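PDB 2IX4: 3-oxoacyl-[acyl-carrier-protein] synthase from Arabidopsis thaliana, which catalyses the condensation steps of mitochondrial fatty acid synthesis, lengthening acyl chains by two carbons taken from malonyl-ACP with release of carbon dioxide. Local coordinates for residues Glu114-Ser119 with Tyr166-Pro171; Met201-Thr206 with Ile255-Tyr260. One frame throughout, in Å; residues are numbered along the deposited sequence.

Contact 1 (Glu114-Ser119 with Tyr166-Pro171)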
loop_
_atom_site.group_PDB
_atom_site.type_symbol
_atom_site.label_atom_id
_atom_site.label_comp_id
_atom_site.label_asym_id
_atom_site.label_seq_id
_atom_site.Cartn_x
_atom_site.Cartn_y
_atom_site.Cartn_z
ATOM N N GLU A 114 -19.249 -5.559 -11.524
ATOM C CA GLU A 114 -18.702 -4.212 -11.689
ATOM C C GLU A 114 -18.875 -3.351 -10.441
ATOM O O GLU A 114 -18.133 -2.384 -10.241
ATOM C CB GLU A 114 -19.355 -3.520 -12.888
ATOM C CG GLU A 114 -18.881 -4.029 -14.242
ATOM C CD GLU A 114 -19.678 -3.454 -15.403
ATOM O OE1 GLU A 114 -20.372 -2.429 -15.223
ATOM O OE2 GLU A 114 -19.610 -4.035 -16.506
ATOM N N ARG A 115 -19.850 -3.703 -9.606
ATOM C CA ARG A 115 -20.096 -2.984 -8.351
ATOM C C ARG A 115 -19.392 -3.612 -7.144
ATOM O O ARG A 115 -19.559 -3.153 -6.012
ATOM C CB ARG A 115 -21.603 -2.832 -8.092
ATOM C CG ARG A 115 -22.306 -1.836 -9.020
ATOM C CD ARG A 115 -21.719 -0.423 -8.894
ATOM N NE ARG A 115 -22.095 0.235 -7.643
ATOM C CZ ARG A 115 -21.580 1.383 -7.206
ATOM N NH1 ARG A 115 -20.648 2.013 -7.906
ATOM N NH2 ARG A 115 -21.996 1.902 -6.058
ATOM N N THR A 116 -18.600 -4.654 -7.398
ATOM C CA THR A 116 -17.818 -5.330 -6.360
ATOM C C THR A 116 -16.326 -5.067 -6.543
ATOM O O THR A 116 -15.766 -5.346 -7.599
ATOM C CB THR A 116 -18.065 -6.854 -6.373
ATOM O OG1 THR A 116 -19.474 -7.111 -6.331
ATOM C CG2 THR A 116 -17.382 -7.533 -5.177
ATOM N N GLY A 117 -15.687 -4.538 -5.505
ATOM C CA GLY A 117 -14.249 -4.296 -5.535
ATOM C C GLY A 117 -13.470 -5.136 -4.536
ATOM O O GLY A 117 -14.041 -5.945 -3.792
ATOM N N VAL A 118 -12.155 -4.943 -4.523
ATOM C CA VAL A 118 -11.260 -5.693 -3.643
ATOM C C VAL A 118 -10.218 -4.748 -3.054
ATOM O O VAL A 118 -9.629 -3.940 -3.776
ATOM C CB VAL A 118 -10.550 -6.849 -4.397
ATOM C CG1 VAL A 118 -9.780 -7.741 -3.428
ATOM C CG2 VAL A 118 -11.554 -7.690 -5.188
ATOM N N SER A 119 -10.010 -4.848 -1.740
ATOM C CA SER A 119 -8.973 -4.089 -1.036
ATOM C C SER A 119 -8.283 -4.970 0.009
ATOM O O SER A 119 -8.628 -4.941 1.194
ATOM C CB SER A 119 -9.554 -2.830 -0.389
ATOM O OG SER A 119 -8.519 -2.011 0.147
ATOM N N TYR A 166 -12.871 -13.884 -9.433
ATOM C CA TYR A 166 -14.323 -13.729 -9.333
ATOM C C TYR A 166 -14.909 -12.729 -10.335
ATOM O O TYR A 166 -16.128 -12.579 -10.427
ATOM C CB TYR A 166 -14.709 -13.369 -7.895
ATOM C CG TYR A 166 -14.162 -14.340 -6.877
ATOM C CD1 TYR A 166 -13.016 -14.038 -6.144
ATOM C CD2 TYR A 166 -14.771 -15.578 -6.670
ATOM C CE1 TYR A 166 -12.499 -14.933 -5.216
ATOM C CE2 TYR A 166 -14.263 -16.481 -5.745
ATOM C CZ TYR A 166 -13.128 -16.152 -5.026
ATOM O OH TYR A 166 -12.620 -17.044 -4.115
ATOM N N GLY A 167 -14.038 -12.064 -11.089
ATOM C CA GLY A 167 -14.464 -11.098 -12.097
ATOM C C GLY A 167 -14.911 -9.786 -11.484
ATOM O O GLY A 167 -15.782 -9.110 -12.027
ATOM N N PHE A 168 -14.311 -9.427 -10.353
ATOM C CA PHE A 168 -14.695 -8.220 -9.628
ATOM C C PHE A 168 -14.044 -6.986 -10.243
ATOM O O PHE A 168 -12.814 -6.861 -10.249
ATOM C CB PHE A 168 -14.355 -8.344 -8.133
ATOM C CG PHE A 168 -15.176 -9.378 -7.395
ATOM C CD1 PHE A 168 -14.697 -9.944 -6.219
ATOM C CD2 PHE A 168 -16.423 -9.788 -7.875
ATOM C CE1 PHE A 168 -15.445 -10.895 -5.522
ATOM C CE2 PHE A 168 -17.178 -10.742 -7.189
ATOM C CZ PHE A 168 -16.687 -11.296 -6.009
ATOM N N GLN A 169 -14.875 -6.078 -10.754
ATOM C CA GLN A 169 -14.400 -4.938 -11.541
ATOM C C GLN A 169 -14.654 -3.579 -10.882
ATOM O O GLN A 169 -14.526 -2.532 -11.526
ATOM C CB GLN A 169 -14.993 -4.980 -12.952
ATOM C CG GLN A 169 -14.604 -6.224 -13.739
ATOM C CD GLN A 169 -15.553 -6.512 -14.883
ATOM O OE1 GLN A 169 -15.571 -5.796 -15.880
ATOM N NE2 GLN A 169 -16.341 -7.572 -14.747
ATOM N N GLY A 170 -15.007 -3.603 -9.599
ATOM C CA GLY A 170 -15.057 -2.392 -8.789
ATOM C C GLY A 170 -13.645 -1.970 -8.429
ATOM O O GLY A 170 -12.681 -2.509 -8.981
ATOM N N PRO A 171 -13.504 -1.008 -7.498
ATOM C CA PRO A 171 -12.170 -0.554 -7.091
ATOM C C PRO A 171 -11.224 -1.715 -6.759
ATOM O O PRO A 171 -11.568 -2.592 -5.961
ATOM C CB PRO A 171 -12.451 0.287 -5.843
ATOM C CG PRO A 171 -13.835 0.788 -6.031
ATOM C CD PRO A 171 -14.575 -0.293 -6.780
#

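Contact 2 (Met201-Thr206 with Ile255-Tyr260)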
loop_
_atom_site.group_PDB
_atom_site.type_symbol
_atom_site.label_atom_id
_atom_site.label_comp_id
_atom_site.label_asym_id
_atom_site.label_seq_id
_atom_site.Cartn_x
_atom_site.Cartn_y
_atom_site.Cartn_z
ATOM N N MET A 201 -17.346 -4.694 -1.089
ATOM C CA MET A 201 -15.889 -4.733 -1.084
ATOM C C MET A 201 -15.382 -5.957 -0.332
ATOM O O MET A 201 -15.799 -6.226 0.800
ATOM C CB MET A 201 -15.296 -3.460 -0.464
ATOM C CG MET A 201 -15.454 -2.187 -1.299
ATOM S SD MET A 201 -14.507 -2.128 -2.836
ATOM C CE MET A 201 -12.815 -2.037 -2.222
ATOM N N VAL A 202 -14.479 -6.692 -0.977
ATOM C CA VAL A 202 -13.768 -7.799 -0.360
ATOM C C VAL A 202 -12.456 -7.228 0.173
ATOM O O VAL A 202 -11.560 -6.895 -0.603
ATOM C CB VAL A 202 -13.506 -8.926 -1.384
ATOM C CG1 VAL A 202 -12.921 -10.150 -0.698
ATOM C CG2 VAL A 202 -14.798 -9.294 -2.116
ATOM N N ALA A 203 -12.356 -7.099 1.495
ATOM C CA ALA A 203 -11.272 -6.330 2.111
ATOM C C ALA A 203 -10.584 -7.049 3.264
ATOM O O ALA A 203 -11.198 -7.861 3.960
ATOM C CB ALA A 203 -11.794 -4.967 2.577
ATOM N N GLY A 204 -9.306 -6.740 3.467
ATOM C CA GLY A 204 -8.558 -7.317 4.572
ATOM C C GLY A 204 -7.053 -7.205 4.439
ATOM O O GLY A 204 -6.526 -6.238 3.887
ATOM N N GLY A 205 -6.361 -8.212 4.955
ATOM C CA GLY A 205 -4.908 -8.198 5.008
ATOM C C GLY A 205 -4.334 -9.589 4.883
ATOM O O GLY A 205 -5.002 -10.582 5.182
ATOM N N THR A 206 -3.090 -9.658 4.426
ATOM C CA THR A 206 -2.393 -10.928 4.297
ATOM C C THR A 206 -0.900 -10.749 4.537
ATOM O O THR A 206 -0.349 -9.675 4.292
ATOM C CB THR A 206 -2.658 -11.611 2.928
ATOM O OG1 THR A 206 -1.989 -12.877 2.888
ATOM C CG2 THR A 206 -2.186 -10.739 1.758
ATOM N N ILE A 255 -12.815 -9.914 4.942
ATOM C CA ILE A 255 -14.252 -9.748 5.163
ATOM C C ILE A 255 -14.958 -9.238 3.915
ATOM O O ILE A 255 -14.336 -8.622 3.042
ATOM C CB ILE A 255 -14.569 -8.806 6.363
ATOM C CG1 ILE A 255 -14.036 -7.389 6.116
ATOM C CG2 ILE A 255 -14.018 -9.388 7.655
ATOM C CD1 ILE A 255 -14.386 -6.390 7.208
ATOM N N VAL A 256 -16.257 -9.514 3.832
ATOM C CA VAL A 256 -17.101 -8.922 2.807
ATOM C C VAL A 256 -17.851 -7.758 3.443
ATOM O O VAL A 256 -18.664 -7.947 4.351
ATOM C CB VAL A 256 -18.087 -9.940 2.186
ATOM C CG1 VAL A 256 -19.014 -9.255 1.188
ATOM C CG2 VAL A 256 -17.328 -11.070 1.505
ATOM N N LEU A 257 -17.530 -6.554 2.985
ATOM C CA LEU A 257 -18.249 -5.355 3.368
ATOM C C LEU A 257 -19.266 -5.048 2.283
ATOM O O LEU A 257 -18.989 -5.245 1.098
ATOM C CB LEU A 257 -17.284 -4.181 3.497
ATOM C CG LEU A 257 -16.230 -4.205 4.602
ATOM C CD1 LEU A 257 -15.101 -3.260 4.247
ATOM C CD2 LEU A 257 -16.851 -3.835 5.950
ATOM N N GLU A 258 -20.448 -4.587 2.679
ATOM C CA GLU A 258 -21.422 -4.117 1.701
ATOM C C GLU A 258 -22.401 -3.095 2.251
ATOM O O GLU A 258 -22.668 -3.047 3.452
ATOM C CB GLU A 258 -22.143 -5.277 0.986
ATOM C CG GLU A 258 -23.131 -6.072 1.785
ATOM C CD GLU A 258 -23.751 -7.203 0.964
ATOM O OE1 GLU A 258 -24.619 -6.938 0.101
ATOM O OE2 GLU A 258 -23.372 -8.370 1.184
ATOM N N GLU A 259 -22.913 -2.268 1.346
ATOM C CA GLU A 259 -23.887 -1.247 1.683
ATOM C C GLU A 259 -25.147 -1.898 2.262
ATOM O O GLU A 259 -25.622 -2.916 1.756
ATOM C CB GLU A 259 -24.190 -0.380 0.452
ATOM C CG GLU A 259 -24.990 0.883 0.739
ATOM C CD GLU A 259 -26.484 0.629 0.738
ATOM O OE1 GLU A 259 -26.940 -0.220 -0.059
ATOM O OE2 GLU A 259 -27.200 1.269 1.537
ATOM N N TYR A 260 -25.658 -1.295 3.333
ATOM C CA TYR A 260 -26.733 -1.861 4.150
ATOM C C TYR A 260 -28.012 -2.195 3.371
ATOM O O TYR A 260 -28.561 -3.295 3.513
ATOM C CB TYR A 260 -27.012 -0.921 5.336
ATOM C CG TYR A 260 -28.026 -1.405 6.358
ATOM C CD1 TYR A 260 -28.111 -2.752 6.720
ATOM C CD2 TYR A 260 -28.876 -0.498 6.991
ATOM C CE1 TYR A 260 -29.036 -3.184 7.662
ATOM C CE2 TYR A 260 -29.804 -0.920 7.937
ATOM C CZ TYR A 260 -29.877 -2.262 8.266
ATOM O OH TYR A 260 -30.791 -2.683 9.202
#

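Contact 1 (Glu114-Ser119 with Tyr166-Pro171)
Thr116 O takes the backbone N-H of Gly170 at 2.8 Å (N to O), the donor standing above the carbonyl plane rather than on a lone pair. A second backbone bond, Val118 N to Pro171 O, is equally short at 2.8 Å and nearly collinear with the acceptor carbonyl. Between them Gly117 and Gly170 lie with CA atoms 3.9 Å apart; a CB on Gly117 would strike Pro171 O and one on Gly170 would strike Gly117 N, so two bare backbones are needed. The Phe168 ring packs beside these two bonds. Thr116 CG2 sits over one face, 3.5 Å from the centroid and only 7° off the normal, a CH-pi contact; Tyr166 CB lies over the centre of the opposite face, and Val118 CG2 comes to the edge, 4.0 Å from Phe168 CD1. Chi1 of -52° puts Thr116 OG1 beside the backbone N, bonded to Glu112 and Trp105, and turns the methyl over the ring. Were Phe168 an alanine, the Thr116 methyl would probably lose its aromatic face and a gap open beside Val118. Gln169 NE2 bonds to Gly167 O and Glu110; Lys294 of the second subunit takes a salt bridge from Glu114 OE2 and a hydrogen bond from Gln169 OE1. Backbone bonds and a CH-pi contact thus fasten the loop after helix 157-166 to strand 116-122, while the polar ends of Glu114 and Gln169 meet the second subunit.

Contact 2 (Met201-Thr206 with Ile255-Tyr260)
Met201 pairs with Leu257 through two backbone bonds, Met201 N to Leu257 O and Leu257 N to Met201 O, both 2.8 Å, forming a hydrogen-bonded antiparallel pair. Their side chains start on the same face, CB to CB 4.5 Å, but the thioether end of Met201 turns off toward helix 181-195, where its side chain meets Ala189 and Ile193. Val202 follows as a non-hydrogen-bonded pair with Val256, CA atoms 4.7 Å apart. Both valines project to the other face, where Val202 meets Leu100 and Val256 meets Ala99 of helix 87-102; Val202 CA also makes a CA-H...O contact of 3.5 Å with Ile255 O. Ala203 closes the ladder opposite Ile255: Ala203 N gives to Ile255 O at 2.9 Å and Ile255 N to Ala203 O at 2.8 Å, both nearly straight at 171°. On the face shared with Met201, the Ala203 methyl meets a branch of Leu257, CB to CD1 4.1 Å, a diagonal contact that skips one residue along the partner strand. Ile255 CG1 stands between the backbone N and the carbonyl carbon (chi1 62°), which brings it to 3.6 Å from Ala203 O. Beyond this pair, Gly204 continues the strand, its backbone bonded to Ser119 and Gly121 of the neighbouring strand 116-122. The four backbone bonds satisfy the buried amides of the two hydrogen-bonded pairs, and apolar side chains on the two faces meet helix 181-195 and helix 87-102, making this a helix-covered sheet layer, as in the five-layered alpha-beta-alpha-beta-alpha thiolase fold.

Strand 200-207 joins the two contacts: it pairs in parallel with strand 116-122 of contact 1 and antiparallel with strand 251-259 of contact 2. The coupling is direct, Val202 N reaching Gly117 O at 2.9 Å and Ser119 N reaching Val202 O at 2.8 Å, both probable hydrogen bonds, while Phe168 touches the Val202 side chain. Both are buried, but the centre of contact 1 is about 22 Å from the centre of the chain and it borders the second subunit, whereas that of contact 2 is about 14 Å away and no other chain touches it. Accordingly, loop-to-strand bonding, an aromatic ring and intersubunit polar groups mark the first; regular strand pairing and aliphatic packing mark the second.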